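Local coordinates for succinoglycan biosynthesis protein (PDB 2QGM), which is of unproven function but belongs to the erythromycin esterase-like family, whose best-known members hydrolyse the lactone ring of macrolide antibiotics, at residues A[281-286]-A[318-323]; A[98-103]-A[300-305]; A[195-200]-A[230-235]; A[181-186]-A[235-240]. All blocks are in the same frame, centred on the assembly; numbering follows the deposited sequence.

Contact 1 (A[281-286]-A[318-323]); sequences LHEQYL and KLYPYV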
# COMPACT_ATOMS: atom_id res chain seq x y z
N LEU A 281 3.07 -15.88 -1.80
CA LEU A 281 4.30 -15.48 -1.14
C LEU A 281 4.48 -13.97 -1.22
O LEU A 281 4.86 -13.32 -0.24
CB LEU A 281 5.51 -16.19 -1.77
CG LEU A 281 5.67 -17.67 -1.43
CD1 LEU A 281 6.71 -18.29 -2.35
CD2 LEU A 281 6.08 -17.86 0.03
N HIS A 282 4.19 -13.39 -2.38
CA HIS A 282 4.31 -11.95 -2.54
C HIS A 282 3.47 -11.20 -1.50
O HIS A 282 3.96 -10.26 -0.86
CB HIS A 282 3.88 -11.53 -3.94
CG HIS A 282 3.88 -10.05 -4.16
ND1 HIS A 282 2.76 -9.28 -3.99
CD2 HIS A 282 4.88 -9.20 -4.50
CE1 HIS A 282 3.06 -8.01 -4.23
NE2 HIS A 282 4.34 -7.94 -4.54
N GLU A 283 2.21 -11.60 -1.34
CA GLU A 283 1.32 -10.93 -0.38
C GLU A 283 1.79 -11.18 1.06
O GLU A 283 1.70 -10.30 1.92
CB GLU A 283 -0.12 -11.41 -0.57
CG GLU A 283 -0.70 -11.10 -1.96
CD GLU A 283 -0.60 -9.63 -2.34
OE1 GLU A 283 -1.23 -8.78 -1.67
OE2 GLU A 283 0.11 -9.32 -3.32
N GLN A 284 2.28 -12.39 1.30
CA GLN A 284 2.79 -12.78 2.60
C GLN A 284 3.91 -11.80 2.99
O GLN A 284 3.92 -11.24 4.09
CB GLN A 284 3.33 -14.20 2.50
CG GLN A 284 3.55 -14.96 3.79
CD GLN A 284 3.74 -16.44 3.50
OE1 GLN A 284 2.88 -17.06 2.87
NE2 GLN A 284 4.86 -17.00 3.95
N TYR A 285 4.84 -11.57 2.07
CA TYR A 285 5.96 -10.67 2.31
C TYR A 285 5.56 -9.21 2.47
O TYR A 285 6.20 -8.47 3.22
CB TYR A 285 7.02 -10.85 1.22
CG TYR A 285 7.59 -12.25 1.20
CD1 TYR A 285 7.64 -13.01 2.37
CD2 TYR A 285 8.11 -12.80 0.04
CE1 TYR A 285 8.19 -14.29 2.38
CE2 TYR A 285 8.66 -14.09 0.03
CZ TYR A 285 8.70 -14.83 1.21
OH TYR A 285 9.26 -16.09 1.22
N LEU A 286 4.51 -8.78 1.77
CA LEU A 286 4.08 -7.39 1.95
C LEU A 286 3.69 -7.24 3.41
O LEU A 286 4.09 -6.27 4.08
CB LEU A 286 2.86 -7.08 1.08
CG LEU A 286 3.10 -6.92 -0.42
CD1 LEU A 286 1.77 -6.58 -1.09
CD2 LEU A 286 4.12 -5.80 -0.68
N LYS A 318 -9.04 -14.21 -9.49
CA LYS A 318 -8.15 -14.76 -10.51
C LYS A 318 -6.75 -14.15 -10.53
O LYS A 318 -5.77 -14.85 -10.77
CB LYS A 318 -8.80 -14.68 -11.89
CG LYS A 318 -9.91 -15.71 -12.09
CD LYS A 318 -10.55 -15.64 -13.47
CE LYS A 318 -11.61 -16.73 -13.62
NZ LYS A 318 -12.34 -16.65 -14.91
N LEU A 319 -6.66 -12.84 -10.27
CA LEU A 319 -5.36 -12.17 -10.25
C LEU A 319 -4.74 -12.17 -8.87
O LEU A 319 -3.52 -12.29 -8.72
CB LEU A 319 -5.48 -10.73 -10.74
CG LEU A 319 -5.73 -10.53 -12.24
CD1 LEU A 319 -5.66 -9.04 -12.57
CD2 LEU A 319 -4.68 -11.29 -13.03
N TYR A 320 -5.58 -12.04 -7.85
CA TYR A 320 -5.08 -12.03 -6.48
C TYR A 320 -5.90 -12.93 -5.56
O TYR A 320 -6.75 -12.45 -4.81
CB TYR A 320 -5.08 -10.60 -5.94
CG TYR A 320 -4.02 -9.75 -6.57
CD1 TYR A 320 -2.69 -9.88 -6.20
CD2 TYR A 320 -4.33 -8.83 -7.57
CE1 TYR A 320 -1.69 -9.13 -6.79
CE2 TYR A 320 -3.34 -8.07 -8.19
CZ TYR A 320 -2.02 -8.23 -7.79
OH TYR A 320 -1.02 -7.49 -8.39
N PRO A 321 -5.66 -14.25 -5.62
CA PRO A 321 -6.37 -15.23 -4.79
C PRO A 321 -5.96 -15.10 -3.32
O PRO A 321 -6.62 -15.62 -2.42
CB PRO A 321 -5.96 -16.56 -5.40
CG PRO A 321 -4.57 -16.28 -5.87
CD PRO A 321 -4.73 -14.93 -6.53
N TYR A 322 -4.86 -14.40 -3.09
CA TYR A 322 -4.37 -14.14 -1.74
C TYR A 322 -3.94 -12.68 -1.73
O TYR A 322 -3.46 -12.18 -2.74
CB TYR A 322 -3.16 -15.02 -1.38
CG TYR A 322 -3.46 -16.50 -1.44
CD1 TYR A 322 -3.24 -17.22 -2.61
CD2 TYR A 322 -4.04 -17.16 -0.36
CE1 TYR A 322 -3.59 -18.57 -2.70
CE2 TYR A 322 -4.39 -18.52 -0.44
CZ TYR A 322 -4.16 -19.21 -1.61
OH TYR A 322 -4.54 -20.53 -1.72
N VAL A 323 -4.14 -12.00 -0.61
CA VAL A 323 -3.73 -10.60 -0.51
C VAL A 323 -3.16 -10.31 0.87
O VAL A 323 -3.55 -10.94 1.86
CB VAL A 323 -4.90 -9.62 -0.80
CG1 VAL A 323 -5.40 -9.81 -2.22
CG2 VAL A 323 -6.02 -9.82 0.20

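Contact 2 (A[98-103]-A[300-305]); sequences KYLVTE and KTMVWA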
# COMPACT_ATOMS: atom_id res chain seq x y z
N LYS A 98 -1.40 12.78 6.78
CA LYS A 98 -1.01 13.91 7.61
C LYS A 98 -1.78 13.93 8.93
O LYS A 98 -1.22 14.21 9.99
CB LYS A 98 -1.23 15.22 6.84
CG LYS A 98 -0.52 16.41 7.46
CD LYS A 98 -0.67 17.64 6.59
CE LYS A 98 0.08 18.82 7.19
NZ LYS A 98 -0.19 20.06 6.42
N TYR A 99 -3.07 13.62 8.87
CA TYR A 99 -3.89 13.59 10.09
C TYR A 99 -3.41 12.47 11.03
O TYR A 99 -3.25 12.69 12.23
CB TYR A 99 -5.36 13.37 9.73
CG TYR A 99 -6.26 13.28 10.94
CD1 TYR A 99 -6.56 14.41 11.69
CD2 TYR A 99 -6.79 12.06 11.34
CE1 TYR A 99 -7.38 14.32 12.82
CE2 TYR A 99 -7.60 11.95 12.46
CZ TYR A 99 -7.89 13.08 13.20
OH TYR A 99 -8.67 12.98 14.33
N LEU A 100 -3.19 11.28 10.48
CA LEU A 100 -2.73 10.15 11.30
C LEU A 100 -1.39 10.45 11.97
O LEU A 100 -1.18 10.10 13.14
CB LEU A 100 -2.59 8.89 10.45
CG LEU A 100 -3.88 8.25 9.92
CD1 LEU A 100 -3.53 6.97 9.19
CD2 LEU A 100 -4.84 7.97 11.06
N VAL A 101 -0.49 11.09 11.25
CA VAL A 101 0.83 11.40 11.80
C VAL A 101 0.77 12.49 12.87
O VAL A 101 1.27 12.30 13.98
CB VAL A 101 1.82 11.83 10.69
CG1 VAL A 101 3.12 12.33 11.30
CG2 VAL A 101 2.14 10.66 9.78
N THR A 102 0.12 13.60 12.54
CA THR A 102 0.03 14.73 13.45
C THR A 102 -0.96 14.63 14.61
O THR A 102 -0.72 15.22 15.67
CB THR A 102 -0.30 16.02 12.67
OG1 THR A 102 -1.58 15.88 12.05
CG2 THR A 102 0.74 16.29 11.60
N GLU A 103 -2.06 13.91 14.43
CA GLU A 103 -3.08 13.80 15.48
C GLU A 103 -3.24 12.42 16.14
O GLU A 103 -3.82 12.32 17.22
CB GLU A 103 -4.45 14.23 14.91
CG GLU A 103 -4.53 15.68 14.43
CD GLU A 103 -4.19 16.69 15.52
OE1 GLU A 103 -4.55 16.46 16.68
OE2 GLU A 103 -3.56 17.72 15.20
N LYS A 300 3.08 3.67 15.35
CA LYS A 300 1.94 3.08 14.66
C LYS A 300 2.27 3.03 13.17
O LYS A 300 3.04 3.84 12.67
CB LYS A 300 0.68 3.90 14.90
CG LYS A 300 0.24 3.96 16.35
CD LYS A 300 -0.99 4.84 16.48
CE LYS A 300 -1.54 4.86 17.89
NZ LYS A 300 -2.64 5.85 17.99
N THR A 301 1.65 2.08 12.47
CA THR A 301 1.91 1.86 11.05
C THR A 301 0.78 2.05 10.06
O THR A 301 -0.34 1.57 10.25
CB THR A 301 2.46 0.45 10.84
OG1 THR A 301 3.61 0.27 11.67
CG2 THR A 301 2.85 0.23 9.38
N MSE A 302 1.11 2.74 8.98
CA MSE A 302 0.17 3.00 7.91
C MSE A 302 0.60 2.18 6.70
O MSE A 302 1.78 2.16 6.36
CB MSE A 302 0.18 4.48 7.53
CG MSE A 302 -0.22 5.44 8.65
SE MSE A 302 0.27 7.28 8.20
CE MSE A 302 2.15 7.13 8.58
N VAL A 303 -0.34 1.50 6.07
CA VAL A 303 -0.04 0.71 4.88
C VAL A 303 -0.77 1.36 3.69
O VAL A 303 -2.00 1.36 3.62
CB VAL A 303 -0.49 -0.76 5.03
CG1 VAL A 303 -0.24 -1.53 3.72
CG2 VAL A 303 0.29 -1.40 6.17
N TRP A 304 0.01 1.95 2.80
CA TRP A 304 -0.51 2.61 1.61
C TRP A 304 -0.39 1.65 0.44
O TRP A 304 0.72 1.25 0.07
CB TRP A 304 0.30 3.88 1.33
CG TRP A 304 -0.05 4.60 0.05
CD1 TRP A 304 -0.02 4.10 -1.22
CD2 TRP A 304 -0.40 5.99 -0.07
NE1 TRP A 304 -0.33 5.10 -2.12
CE2 TRP A 304 -0.57 6.26 -1.44
CE3 TRP A 304 -0.59 7.03 0.86
CZ2 TRP A 304 -0.91 7.53 -1.92
CZ3 TRP A 304 -0.94 8.29 0.38
CH2 TRP A 304 -1.09 8.53 -0.99
N ALA A 305 -1.52 1.26 -0.15
CA ALA A 305 -1.49 0.33 -1.27
C ALA A 305 -2.83 0.36 -1.97
O ALA A 305 -3.72 1.10 -1.56
CB ALA A 305 -1.20 -1.08 -0.75

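Contact 3 (A[195-200]-A[230-235]); sequences LAEVEE and AERVAR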
# COMPACT_ATOMS: atom_id res chain seq x y z
N LEU A 195 32.99 -10.25 4.60
CA LEU A 195 32.91 -9.54 3.33
C LEU A 195 33.12 -10.44 2.12
O LEU A 195 32.33 -10.41 1.17
CB LEU A 195 33.92 -8.40 3.31
CG LEU A 195 33.92 -7.48 2.09
CD1 LEU A 195 32.53 -6.94 1.80
CD2 LEU A 195 34.90 -6.35 2.35
N ALA A 196 34.18 -11.23 2.15
CA ALA A 196 34.49 -12.13 1.05
C ALA A 196 33.31 -13.04 0.74
O ALA A 196 32.88 -13.16 -0.40
CB ALA A 196 35.72 -12.97 1.38
N GLU A 197 32.79 -13.69 1.78
CA GLU A 197 31.68 -14.61 1.62
C GLU A 197 30.40 -13.93 1.16
O GLU A 197 29.69 -14.44 0.30
CB GLU A 197 31.44 -15.37 2.93
CG GLU A 197 30.24 -16.30 2.90
CD GLU A 197 30.21 -17.25 4.08
OE1 GLU A 197 30.77 -16.89 5.14
OE2 GLU A 197 29.62 -18.34 3.96
N VAL A 198 30.10 -12.77 1.74
CA VAL A 198 28.88 -12.06 1.36
C VAL A 198 28.91 -11.63 -0.10
O VAL A 198 27.96 -11.86 -0.84
CB VAL A 198 28.64 -10.83 2.26
CG1 VAL A 198 27.38 -10.09 1.81
CG2 VAL A 198 28.49 -11.27 3.71
N GLU A 199 30.01 -10.99 -0.52
CA GLU A 199 30.13 -10.53 -1.89
C GLU A 199 30.05 -11.69 -2.88
O GLU A 199 29.48 -11.55 -3.96
CB GLU A 199 31.45 -9.77 -2.08
CG GLU A 199 31.46 -8.44 -1.34
CD GLU A 199 32.67 -7.61 -1.67
OE1 GLU A 199 33.79 -7.99 -1.28
OE2 GLU A 199 32.49 -6.56 -2.33
N GLU A 200 30.62 -12.83 -2.50
CA GLU A 200 30.59 -14.01 -3.35
C GLU A 200 29.15 -14.48 -3.52
O GLU A 200 28.72 -14.81 -4.63
CB GLU A 200 31.42 -15.13 -2.73
CG GLU A 200 31.36 -16.43 -3.51
CD GLU A 200 32.04 -16.33 -4.86
OE1 GLU A 200 33.28 -16.18 -4.89
OE2 GLU A 200 31.33 -16.36 -5.89
N ALA A 230 21.23 -16.36 -0.92
CA ALA A 230 20.54 -15.27 -0.22
C ALA A 230 20.22 -15.65 1.21
O ALA A 230 20.35 -14.84 2.13
CB ALA A 230 19.26 -14.91 -0.95
N GLU A 231 19.78 -16.89 1.40
CA GLU A 231 19.45 -17.36 2.73
C GLU A 231 20.71 -17.40 3.59
O GLU A 231 20.68 -17.09 4.78
CB GLU A 231 18.82 -18.76 2.64
CG GLU A 231 18.55 -19.43 3.98
CD GLU A 231 17.61 -20.60 3.86
OE1 GLU A 231 17.55 -21.23 2.78
OE2 GLU A 231 16.92 -20.91 4.86
N ARG A 232 21.83 -17.75 2.95
CA ARG A 232 23.13 -17.84 3.61
C ARG A 232 23.53 -16.50 4.22
O ARG A 232 23.90 -16.42 5.39
CB ARG A 232 24.20 -18.28 2.60
CG ARG A 232 25.54 -18.64 3.23
CD ARG A 232 26.62 -18.79 2.17
NE ARG A 232 26.14 -19.50 0.98
CZ ARG A 232 25.68 -20.74 0.98
NH1 ARG A 232 25.65 -21.45 2.10
NH2 ARG A 232 25.24 -21.29 -0.15
N VAL A 233 23.47 -15.44 3.42
CA VAL A 233 23.82 -14.11 3.90
C VAL A 233 22.88 -13.60 4.99
O VAL A 233 23.32 -12.97 5.95
CB VAL A 233 23.85 -13.09 2.76
CG1 VAL A 233 24.29 -11.73 3.29
CG2 VAL A 233 24.80 -13.57 1.67
N ALA A 234 21.58 -13.87 4.84
CA ALA A 234 20.61 -13.42 5.84
C ALA A 234 20.94 -14.08 7.17
O ALA A 234 20.88 -13.44 8.22
CB ALA A 234 19.18 -13.77 5.41
N ARG A 235 21.30 -15.36 7.13
CA ARG A 235 21.66 -16.10 8.33
C ARG A 235 22.85 -15.43 9.01
O ARG A 235 22.85 -15.20 10.22
CB ARG A 235 22.04 -17.54 7.99
CG ARG A 235 20.88 -18.39 7.48
CD ARG A 235 19.94 -18.79 8.61
NE ARG A 235 18.88 -19.67 8.15
CZ ARG A 235 17.94 -20.20 8.94
NH1 ARG A 235 17.94 -19.93 10.24
NH2 ARG A 235 17.01 -20.99 8.43

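Contact 4 (A[181-186]-A[235-240]); sequences NKVIDY and RLLKDE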
# COMPACT_ATOMS: atom_id res chain seq x y z
N ASN A 181 24.16 -3.15 -1.95
CA ASN A 181 25.19 -2.29 -1.37
C ASN A 181 24.87 -1.93 0.08
O ASN A 181 25.77 -1.76 0.90
CB ASN A 181 25.35 -1.02 -2.21
CG ASN A 181 26.32 -1.20 -3.36
OD1 ASN A 181 26.37 -2.26 -3.98
ND2 ASN A 181 27.10 -0.17 -3.65
N LYS A 182 23.58 -1.82 0.40
CA LYS A 182 23.19 -1.50 1.77
C LYS A 182 23.78 -2.57 2.68
O LYS A 182 24.36 -2.28 3.74
CB LYS A 182 21.67 -1.49 1.90
CG LYS A 182 21.17 -0.90 3.20
CD LYS A 182 21.33 0.62 3.18
CE LYS A 182 20.81 1.26 4.45
NZ LYS A 182 20.97 2.74 4.42
N VAL A 183 23.63 -3.83 2.26
CA VAL A 183 24.12 -4.98 3.02
C VAL A 183 25.64 -5.06 2.98
O VAL A 183 26.29 -5.14 4.02
CB VAL A 183 23.59 -6.33 2.45
CG1 VAL A 183 24.12 -7.48 3.30
CG2 VAL A 183 22.07 -6.34 2.43
N ILE A 184 26.20 -5.04 1.77
CA ILE A 184 27.64 -5.12 1.59
C ILE A 184 28.40 -4.04 2.37
O ILE A 184 29.40 -4.34 3.03
CB ILE A 184 28.03 -4.99 0.10
CG1 ILE A 184 27.44 -6.14 -0.71
CG2 ILE A 184 29.55 -5.01 -0.04
CD1 ILE A 184 27.98 -7.50 -0.35
N ASP A 185 27.94 -2.80 2.26
CA ASP A 185 28.57 -1.69 2.95
C ASP A 185 28.63 -1.94 4.45
O ASP A 185 29.65 -1.70 5.09
CB ASP A 185 27.82 -0.38 2.68
CG ASP A 185 27.99 0.10 1.26
OD1 ASP A 185 28.84 -0.46 0.54
OD2 ASP A 185 27.28 1.04 0.86
N TYR A 186 27.52 -2.41 5.01
CA TYR A 186 27.48 -2.69 6.44
C TYR A 186 28.52 -3.75 6.82
O TYR A 186 29.25 -3.58 7.79
CB TYR A 186 26.09 -3.18 6.86
CG TYR A 186 26.07 -3.72 8.26
CD1 TYR A 186 26.10 -2.87 9.36
CD2 TYR A 186 26.07 -5.10 8.50
CE1 TYR A 186 26.14 -3.36 10.66
CE2 TYR A 186 26.11 -5.61 9.79
CZ TYR A 186 26.15 -4.73 10.87
OH TYR A 186 26.20 -5.23 12.15
N ARG A 235 21.30 -15.36 7.13
CA ARG A 235 21.66 -16.10 8.33
C ARG A 235 22.85 -15.43 9.01
O ARG A 235 22.85 -15.20 10.22
CB ARG A 235 22.04 -17.54 7.99
CG ARG A 235 20.88 -18.39 7.48
CD ARG A 235 19.94 -18.79 8.61
NE ARG A 235 18.88 -19.67 8.15
CZ ARG A 235 17.94 -20.20 8.94
NH1 ARG A 235 17.94 -19.93 10.24
NH2 ARG A 235 17.01 -20.99 8.43
N LEU A 236 23.86 -15.12 8.20
CA LEU A 236 25.09 -14.50 8.68
C LEU A 236 24.85 -13.17 9.39
O LEU A 236 25.66 -12.75 10.22
CB LEU A 236 26.04 -14.27 7.50
CG LEU A 236 26.58 -15.50 6.78
CD1 LEU A 236 27.18 -15.08 5.45
CD2 LEU A 236 27.63 -16.20 7.64
N LEU A 237 23.74 -12.52 9.08
CA LEU A 237 23.44 -11.23 9.68
C LEU A 237 22.27 -11.25 10.66
O LEU A 237 21.80 -10.20 11.09
CB LEU A 237 23.17 -10.20 8.58
CG LEU A 237 24.31 -10.00 7.58
CD1 LEU A 237 23.84 -9.07 6.48
CD2 LEU A 237 25.54 -9.42 8.29
N LYS A 238 21.80 -12.44 11.01
CA LYS A 238 20.66 -12.53 11.92
C LYS A 238 21.08 -12.19 13.35
O LYS A 238 20.23 -11.89 14.19
CB LYS A 238 20.04 -13.93 11.87
CG LYS A 238 18.69 -14.03 12.56
CD LYS A 238 18.02 -15.37 12.29
CE LYS A 238 16.59 -15.40 12.84
NZ LYS A 238 15.89 -16.69 12.53
N ASP A 239 22.38 -12.21 13.60
CA ASP A 239 22.92 -11.96 14.93
C ASP A 239 22.40 -13.08 15.80
O ASP A 239 21.63 -12.89 16.74
CB ASP A 239 22.50 -10.59 15.45
CG ASP A 239 23.52 -9.52 15.12
OD1 ASP A 239 24.20 -9.66 14.09
OD2 ASP A 239 23.64 -8.54 15.89
N GLU A 240 22.84 -14.28 15.44
CA GLU A 240 22.45 -15.50 16.10
C GLU A 240 23.66 -16.43 16.11
O GLU A 240 24.80 -15.97 16.13
CB GLU A 240 21.29 -16.12 15.33
CG GLU A 240 20.73 -17.41 15.90
CD GLU A 240 19.39 -17.74 15.27
OE1 GLU A 240 19.31 -17.75 14.02
OE2 GLU A 240 18.42 -17.99 16.01

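Contact 1 (A[281-286]-A[318-323])
Where a loop ends and a helix begins, Glu283 of helix 276-297 lies against the N-cap residue Val323, showing how one carboxylate can be packed and bonded at a helix N terminus. The backbones come close, with 5.1 Å between Glu283 CA and Val323 CA. The glutamate arm passes along the loop backbone. Glu283 CB stands 3.5 Å from Val323 C, and Glu283 CG lies 3.1 Å from Tyr322 O, a tight approach of an aliphatic carbon to a carbonyl oxygen. A bend in the chain (chi2 -54°) folds the carboxylate so that Glu283 OE1 lies 3.3 Å from Val323 CA. The other oxygen, OE2, looks toward the ring of Tyr320 and comes within 3.9 Å of CE1, the carboxylate and ring planes standing 67° apart.

Both oxygens have polar partners. His282 ND1 donates to Glu283 OE2 over 2.7 Å, a His-carboxylate hydrogen bond in which the acceptor lies in the imidazole plane but is met from above the carboxylate plane. OE1 bonds to His309 ND1 and to the backbone N of Ala324, the first residue of helix 324-332. Two oxygens thus receive three bonds, which should restrain the rotation of the carboxylate.

On its far side, His282 uses NE2 to bond Asp171 at the end of strand 166-171, while the Tyr320 ring meets His309 edge-to-face. Glu283 also touches Phe327 and, together with Leu286 on His309 and Ala324 and Gln284 on Arg331, joins helix 276-297 to helices 307-310 and 324-332.

Contact 2 (A[98-103]-A[300-305])
Leu100 and Met302 lie across from each other with 8.4 Å between Leu100 CA and Met302 CA, a separation at which helix 87-104 and strand 301-304 are bridged by side chains and not by backbone. This is the usual layering of an alpha/beta fold, a helix laid on one face of a mostly parallel sheet, and a single strand residue does the work here. Met302, present as selenomethionine, reaches both of two neighbouring helix residues, Leu100 and Val101.

Its shaft slides past Leu100 in the opposite direction, the leucine methyl CD1 lying 3.7 Å from Met302 CG. The selenium comes next, with SE 4.0 Å from Leu100 CB, so the leucine is touched along its length and not only at its end. A bend at the last torsion (chi3 -77°) then swings the terminal methyl out of that line toward Val101. There Met302 CE meets Val101 CG2 at 3.7 Å, the two side chains crossing at about a right angle.

Further side chains close in on the same residues: Phe109 of the adjacent strand 108-111, Phe106 and Val97 touch Met302, while Trp151 and Tyr155 of helix 143-157 pack on Val101.

All three touching residues are buried, and every side-chain contact among them is apolar. Cohesion at this point probably comes mainly from dispersion and the exclusion of water, with the flexible methionine chain, through its last bend, fitting a leucine and a valine that offer no polar atom; selenium is simply the atom present in this crystal.

Contact 3 (A[195-200]-A[230-235])
Val198 and Val233 cross at about a right angle between helices 195-203 and 220-236, two members of a helical cluster set well to one side of the central sheet. The helices come close at this point, with 6.0 Å between Val198 CA and Val233 CA, a gap that the small branched side chains can fill. Each valine has CG1 anti to its own backbone N (chi1 178° in Val198 and -178° in Val233), and these matching branches are the ones that meet, CG1 to CG1, at 3.8 Å.

Beside this buried pair, nearer the solvent, lies a second crossing of a different kind. Glu197 runs out as an extended chain and Arg232 meets it at about a right angle, yet their flat ends are nearly parallel, carboxylate and guanidinium planes lying just 9° apart. The charged groups themselves do not pair. The carboxylate oxygen rests on the aliphatic part of the arginine, while the bend about the CG-CD bond turns NE and the guanidinium away from the Glu197 oxygen. Some attraction between the opposite charges probably remains, but at this range it would be modest.

Ile184 of helix 177-190 also packs on Val198, and Tyr202 and Asn201, one turn further along helix 195-203, also touch Val233. On the far side of helix 220-236, Ala230 packs on Ile263 and Thr267 of helix 253-269, so helix 220-236 lies between helices 195-203 and 253-269.

At the outer crossing, Glu197 OE2 lies 3.5 Å from Arg232 CD, whereas the nearest charged nitrogen, Arg232 NE, stays 4.7 Å from that oxygen.

Contact 4 (A[181-186]-A[235-240])
With CG anti to its carbonyl carbon (chi1 -58°), Leu237 points its forked end at helix 177-190, where Val183 and Tyr186 lie one turn apart and Val183 CG1 and Tyr186 CG are each anti to the backbone N (Tyr186 chi1 169°). The fork is shared between them. Leu237 CD1 meets Val183 CG1 at 3.6 Å, the two side chains crossing at a slant. The other methyl, CD2, lies near the plane of the tyrosine ring and reaches its edge at CE2, 4.1 Å away, as leucine and tyrosine slide past each other in opposite directions.

Leu237 is the first residue to leave helical geometry after helix 220-236, so the contact lies where that helix ends. Its carbonyl oxygen bonds to Tyr253 OH, and two residues on Asp239 forms a salt bridge with Arg191, beyond the end of helix 177-190. Helix 253-269 also contributes, with Thr259 on Val183 and Ala256 on Tyr186.

Across the interface the buried leucine meets only apolar or aromatic atoms of helix 177-190, so cohesion is probably hydrophobic; the polar bonds are those of its carbonyl with Tyr253 and of Asp239 with Arg191.

Read from the N terminus, helix 87-104 opens the longest loop, which contact 2 closes some 200 residues later at strand 301-304. Within it, helix 177-190 starts contact 4 and helix 195-203 starts contact 3; helix 220-236 closes contact 3 first, then contact 4 just beyond, so that one lies within the other and both within contact 2. These two touch, Val198 CG1 lying 3.4 Å from Ile184 CD1, and together knit the outlying helices. Contact 1 opens on helix 276-297 before contact 2 has closed and ends after it, so the two cross. Contact 2 ties a helix to the sheet; contact 1 joins helix 276-297 to the loop leading into helix 324-332.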